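Local coordinates for probable secreted solute-binding lipoprotein (Streptomyces coelicolor, PDB 3I3V), which probably binds a solute outside the cell membrane for uptake by a transporter, as other extracellular solute-binding proteins do, at residues Y130-L135 against D141-T146; N238-A243 against E257-H262. All coordinates share one frame; numbering follows the deposited sequence.

In the fold
Following the chain from the N terminus, interaction 1 comes first, where strand 122-131 runs into helix 132-138 and the loop 141-146 returns beside them, closing a short local loop at the edge of one lobe. Interaction 2 follows later in the sequence, between the end of helix 230-238 with the turn after it and helix 257-261; the two loops lie in series and neither encloses the other. They meet in space, their centres about 13 Å apart, because strand 122-131 pairs with both 242-246 and 263-266. Two probable backbone hydrogen bonds join them, Asn131 N to Ala243 O (2.8 Å) and Arg132 N to His262 O (3.0 Å).

Interaction 1 (Y130-L135 against D141-T146); sequences YNRALL and DAIPTT
Tyr130, next to last in strand 122-131, meets the loop 141-146 with its aromatic ring. The side chain of Ile143 crosses it at about a right angle: CB of Ile143 lies over one ring face, offset toward the rim, and CD1 of Ile143 comes to 4.0 Å from CE2 of Tyr130. At the other meta carbon, CG of Pro144 approaches CE1 of Tyr130 to 3.8 Å, from an oblique direction. The phenol OH reaches past this apolar patch to a hydrogen bond with the carbonyl O of Gly267.

Arg132, in the first turn of helix 132-138, supplies the polar grip. Its chain bends at CB-CG (chi2 -71°) and then runs straight, which carries the guanidinium alongside the returning loop. There NH1 of Arg132 donates to the carbonyl O of Asp141 at 2.8 Å, with a nearly linear N-H...O angle of 168°. The oxygen sits close to the guanidinium plane, yet the donor stands above the carbonyl plane of Asp141, not on a lone pair. NH2 of Arg132 also rests on CG2 of Ile143 (3.7 Å), while NE forms a salt bridge with Glu264. The guanidinium is thereby held from two directions, which should limit its rotation.

Leu135, one turn further along the helix, faces the same isoleucine more loosely, its CD1 lying 4.5 Å from CG2 of Ile143. Ile143 thus fills the space between the tyrosine ring, the guanidinium and the leucine, and joins the loop to both strand and helix. Behind this contact helix 147-159 packs on it, with Leu157 against Leu135 and Leu150 against Pro144, while Val244 of strand 242-246 touches Tyr130.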
loop_
_atom_site.group_PDB
_atom_site.type_symbol
_atom_site.label_atom_id
_atom_site.label_comp_id
_atom_site.label_asym_id
_atom_site.label_seq_id
_atom_site.Cartn_x
_atom_site.Cartn_y
_atom_site.Cartn_z
ATOM N N TYR C 130 -39.902 -50.650 1.877
ATOM C CA TYR C 130 -39.948 -51.979 2.493
ATOM C C TYR C 130 -40.381 -51.884 3.959
ATOM O O TYR C 130 -39.729 -51.224 4.768
ATOM C CB TYR C 130 -38.564 -52.638 2.432
ATOM C CG TYR C 130 -38.017 -52.835 1.030
ATOM C CD1 TYR C 130 -38.183 -54.042 0.360
ATOM C CD2 TYR C 130 -37.332 -51.809 0.377
ATOM C CE1 TYR C 130 -37.679 -54.229 -0.924
ATOM C CE2 TYR C 130 -36.826 -51.988 -0.906
ATOM C CZ TYR C 130 -37.003 -53.200 -1.549
ATOM O OH TYR C 130 -36.499 -53.390 -2.813
ATOM N N ASN C 131 -41.481 -52.545 4.294
ATOM C CA ASN C 131 -41.989 -52.536 5.660
ATOM C C ASN C 131 -41.183 -53.549 6.493
ATOM O O ASN C 131 -41.307 -54.757 6.309
ATOM C CB ASN C 131 -43.490 -52.879 5.641
ATOM C CG ASN C 131 -44.113 -52.900 7.030
ATOM O OD1 ASN C 131 -45.323 -52.721 7.180
ATOM N ND2 ASN C 131 -43.294 -53.139 8.048
ATOM N N ARG C 132 -40.345 -53.047 7.397
ATOM C CA ARG C 132 -39.502 -53.898 8.239
ATOM C C ARG C 132 -40.268 -54.764 9.225
ATOM O O ARG C 132 -39.965 -55.943 9.394
ATOM C CB ARG C 132 -38.496 -53.045 9.004
ATOM C CG ARG C 132 -37.188 -52.842 8.284
ATOM C CD ARG C 132 -36.394 -54.125 8.263
ATOM N NE ARG C 132 -35.069 -53.925 7.687
ATOM C CZ ARG C 132 -34.162 -54.883 7.579
ATOM N NH1 ARG C 132 -34.443 -56.105 8.009
ATOM N NH2 ARG C 132 -32.978 -54.622 7.044
ATOM N N ALA C 133 -41.250 -54.175 9.890
ATOM C CA ALA C 133 -42.046 -54.921 10.847
ATOM C C ALA C 133 -42.566 -56.194 10.193
ATOM O O ALA C 133 -42.548 -57.263 10.800
ATOM C CB ALA C 133 -43.206 -54.075 11.334
ATOM N N LEU C 134 -43.020 -56.084 8.950
ATOM C CA LEU C 134 -43.550 -57.246 8.244
ATOM C C LEU C 134 -42.457 -58.188 7.732
ATOM O O LEU C 134 -42.658 -59.401 7.687
ATOM C CB LEU C 134 -44.464 -56.794 7.098
ATOM C CG LEU C 134 -45.858 -56.287 7.509
ATOM C CD1 LEU C 134 -46.723 -57.441 7.966
ATOM C CD2 LEU C 134 -45.728 -55.269 8.631
ATOM N N LEU C 135 -41.305 -57.644 7.347
ATOM C CA LEU C 135 -40.209 -58.487 6.880
ATOM C C LEU C 135 -39.687 -59.289 8.072
ATOM O O LEU C 135 -39.224 -60.424 7.915
ATOM C CB LEU C 135 -39.073 -57.651 6.278
ATOM C CG LEU C 135 -39.305 -56.982 4.914
ATOM C CD1 LEU C 135 -38.040 -56.252 4.473
ATOM C CD2 LEU C 135 -39.707 -58.030 3.889
ATOM N N ASP C 141 -34.580 -60.884 7.427
ATOM C CA ASP C 141 -33.878 -59.889 8.227
ATOM C C ASP C 141 -33.096 -58.820 7.475
ATOM O O ASP C 141 -32.428 -57.990 8.097
ATOM C CB ASP C 141 -32.948 -60.623 9.193
ATOM C CG ASP C 141 -33.057 -62.138 9.057
ATOM O OD1 ASP C 141 -32.843 -62.639 7.929
ATOM O OD2 ASP C 141 -33.362 -62.822 10.065
ATOM N N ALA C 142 -33.165 -58.847 6.147
ATOM C CA ALA C 142 -32.473 -57.858 5.325
ATOM C C ALA C 142 -33.346 -57.547 4.124
ATOM O O ALA C 142 -34.008 -58.439 3.603
ATOM C CB ALA C 142 -31.136 -58.404 4.862
ATOM N N ILE C 143 -33.367 -56.288 3.689
ATOM C CA ILE C 143 -34.181 -55.947 2.531
ATOM C C ILE C 143 -33.492 -56.550 1.305
ATOM O O ILE C 143 -32.289 -56.385 1.117
ATOM C CB ILE C 143 -34.355 -54.402 2.351
ATOM C CG1 ILE C 143 -33.209 -53.812 1.526
ATOM C CG2 ILE C 143 -34.433 -53.728 3.707
ATOM C CD1 ILE C 143 -33.382 -52.325 1.195
ATOM N N PRO C 144 -34.248 -57.273 0.463
ATOM C CA PRO C 144 -33.698 -57.904 -0.745
ATOM C C PRO C 144 -32.984 -56.953 -1.703
ATOM O O PRO C 144 -33.485 -55.879 -2.014
ATOM C CB PRO C 144 -34.926 -58.563 -1.381
ATOM C CG PRO C 144 -36.057 -57.682 -0.931
ATOM C CD PRO C 144 -35.710 -57.440 0.519
ATOM N N THR C 145 -31.811 -57.367 -2.171
ATOM C CA THR C 145 -31.003 -56.583 -3.097
ATOM C C THR C 145 -30.946 -57.244 -4.475
ATOM O O THR C 145 -30.651 -56.598 -5.479
ATOM C CB THR C 145 -29.580 -56.433 -2.535
ATOM O OG1 THR C 145 -29.610 -55.508 -1.442
ATOM C CG2 THR C 145 -28.610 -55.941 -3.594
ATOM N N THR C 146 -31.229 -58.537 -4.522
ATOM C CA THR C 146 -31.183 -59.263 -5.777
ATOM C C THR C 146 -32.494 -59.977 -6.054
ATOM O O THR C 146 -33.275 -60.254 -5.138
ATOM C CB THR C 146 -30.053 -60.300 -5.761
ATOM O OG1 THR C 146 -30.205 -61.146 -4.612
ATOM C CG2 THR C 146 -28.690 -59.607 -5.700
#

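Interaction 2 (N238-A243 against E257-H262); sequences NTEEAA and EKVAGH
Glu240 sets CG anti to its carbonyl carbon (chi1 -64°) and runs extended beyond it, sending its carboxylate across to His262, whose imidazole is swung between backbone N and carbonyl carbon (chi1 51°) to meet it. Glu240, just past the end of helix 230-238, is the first residue to leave helical backbone angles, with a positive phi and two bonds back into the last turn, a Schellman motif. That turn leads from helix 230-238 into strand 242-246 in this protein of the extracellular solute-binding family.

The two side chains come from opposite directions, and NE2 of His262 donates to OE2 of Glu240 at 2.7 Å. The bond is almost straight, with an N-H...O angle of 172°, and the oxygen lies in the ring plane, so the carboxylate takes up the imidazole edge while the two planes remain nearly coplanar. The negative charge would probably raise the proton affinity of the ring.

Beside this pair, Val259 on helix 257-261 packs against the aliphatic part of Glu240. Its CG1 lies 3.9 Å from CG of Glu240, and CG2 packs at 4.0 Å on the same methylene, so both branches straddle it. An alanine in place of Glu240 has neither carboxylate nor CG, and would probably leave NE2 of His262 without its acceptor and the two valine methyls without the methylene they pack on.

Leu134 of helix 132-138 and Asn131 of strand 122-131 touch Glu240 as well, and Ala133 lies against His262, which places the pair beside the start of that helix. At the helix end before the turn, CG2 of Val259 comes to 3.4 Å from the carbonyl O of Asn238.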
loop_
_atom_site.group_PDB
_atom_site.type_symbol
_atom_site.label_atom_id
_atom_site.label_comp_id
_atom_site.label_asym_id
_atom_site.label_seq_id
_atom_site.Cartn_x
_atom_site.Cartn_y
_atom_site.Cartn_z
ATOM N N ASN C 238 -50.735 -49.454 3.498
ATOM C CA ASN C 238 -51.069 -48.661 4.685
ATOM C C ASN C 238 -51.677 -49.444 5.834
ATOM O O ASN C 238 -51.458 -49.108 6.990
ATOM C CB ASN C 238 -51.987 -47.501 4.303
ATOM C CG ASN C 238 -51.251 -46.431 3.546
ATOM O OD1 ASN C 238 -50.049 -46.558 3.303
ATOM N ND2 ASN C 238 -51.954 -45.367 3.169
ATOM N N THR C 239 -52.445 -50.479 5.517
ATOM C CA THR C 239 -53.049 -51.320 6.544
ATOM C C THR C 239 -52.091 -52.480 6.821
ATOM O O THR C 239 -52.384 -53.384 7.606
ATOM C CB THR C 239 -54.410 -51.893 6.093
ATOM O OG1 THR C 239 -54.234 -52.670 4.901
ATOM C CG2 THR C 239 -55.402 -50.762 5.829
ATOM N N GLU C 240 -50.944 -52.444 6.154
ATOM C CA GLU C 240 -49.921 -53.456 6.319
ATOM C C GLU C 240 -50.360 -54.861 5.932
ATOM O O GLU C 240 -50.127 -55.818 6.673
ATOM C CB GLU C 240 -49.403 -53.452 7.761
ATOM C CG GLU C 240 -48.712 -52.161 8.161
ATOM C CD GLU C 240 -48.180 -52.198 9.579
ATOM O OE1 GLU C 240 -48.987 -52.394 10.508
ATOM O OE2 GLU C 240 -46.958 -52.031 9.769
ATOM N N GLU C 241 -51.003 -54.982 4.773
ATOM C CA GLU C 241 -51.419 -56.286 4.270
ATOM C C GLU C 241 -50.353 -56.751 3.271
ATOM O O GLU C 241 -50.249 -57.935 2.958
ATOM C CB GLU C 241 -52.795 -56.203 3.603
ATOM C CG GLU C 241 -53.923 -55.855 4.568
ATOM C CD GLU C 241 -54.038 -56.838 5.736
ATOM O OE1 GLU C 241 -54.115 -58.063 5.486
ATOM O OE2 GLU C 241 -54.060 -56.386 6.903
ATOM N N ALA C 242 -49.569 -55.800 2.772
ATOM C CA ALA C 242 -48.477 -56.094 1.841
ATOM C C ALA C 242 -47.269 -55.361 2.412
ATOM O O ALA C 242 -47.413 -54.282 2.971
ATOM C CB ALA C 242 -48.802 -55.590 0.441
ATOM N N ALA C 243 -46.085 -55.942 2.262
ATOM C CA ALA C 243 -44.868 -55.367 2.821
ATOM C C ALA C 243 -43.987 -54.525 1.902
ATOM O O ALA C 243 -43.117 -53.798 2.381
ATOM C CB ALA C 243 -44.033 -56.481 3.430
ATOM N N GLU C 257 -48.011 -42.497 9.662
ATOM C CA GLU C 257 -46.828 -42.387 10.510
ATOM C C GLU C 257 -46.486 -43.629 11.341
ATOM O O GLU C 257 -45.307 -43.952 11.524
ATOM C CB GLU C 257 -46.974 -41.162 11.415
ATOM C CG GLU C 257 -46.787 -41.424 12.894
ATOM C CD GLU C 257 -46.652 -40.138 13.675
ATOM O OE1 GLU C 257 -47.618 -39.342 13.699
ATOM O OE2 GLU C 257 -45.572 -39.918 14.258
ATOM N N LYS C 258 -47.504 -44.315 11.856
ATOM C CA LYS C 258 -47.270 -45.525 12.641
ATOM C C LYS C 258 -46.550 -46.547 11.757
ATOM O O LYS C 258 -45.583 -47.182 12.180
ATOM C CB LYS C 258 -48.599 -46.108 13.126
ATOM C CG LYS C 258 -49.390 -45.177 14.025
ATOM C CD LYS C 258 -48.760 -45.060 15.408
ATOM C CE LYS C 258 -48.968 -46.327 16.239
ATOM N NZ LYS C 258 -48.385 -47.549 15.607
ATOM N N VAL C 259 -47.037 -46.691 10.526
ATOM C CA VAL C 259 -46.467 -47.616 9.552
ATOM C C VAL C 259 -45.120 -47.113 9.041
ATOM O O VAL C 259 -44.168 -47.882 8.933
ATOM C CB VAL C 259 -47.402 -47.783 8.337
ATOM C CG1 VAL C 259 -46.818 -48.803 7.370
ATOM C CG2 VAL C 259 -48.787 -48.196 8.798
ATOM N N ALA C 260 -45.050 -45.822 8.722
ATOM C CA ALA C 260 -43.824 -45.203 8.222
ATOM C C ALA C 260 -42.677 -45.322 9.217
ATOM O O ALA C 260 -41.511 -45.382 8.826
ATOM C CB ALA C 260 -44.075 -43.730 7.902
ATOM N N GLY C 261 -43.011 -45.343 10.505
ATOM C CA GLY C 261 -41.988 -45.454 11.532
ATOM C C GLY C 261 -41.018 -46.596 11.289
ATOM O O GLY C 261 -39.802 -46.433 11.440
ATOM N N HIS C 262 -41.553 -47.755 10.914
ATOM C CA HIS C 262 -40.728 -48.925 10.638
ATOM C C HIS C 262 -40.701 -49.307 9.156
ATOM O O HIS C 262 -40.791 -50.483 8.803
ATOM C CB HIS C 262 -41.178 -50.126 11.494
ATOM C CG HIS C 262 -42.648 -50.426 11.426
ATOM N ND1 HIS C 262 -43.490 -50.247 12.500
ATOM C CD2 HIS C 262 -43.410 -50.949 10.436
ATOM C CE1 HIS C 262 -44.707 -50.652 12.179
ATOM N NE2 HIS C 262 -44.686 -51.085 10.933
#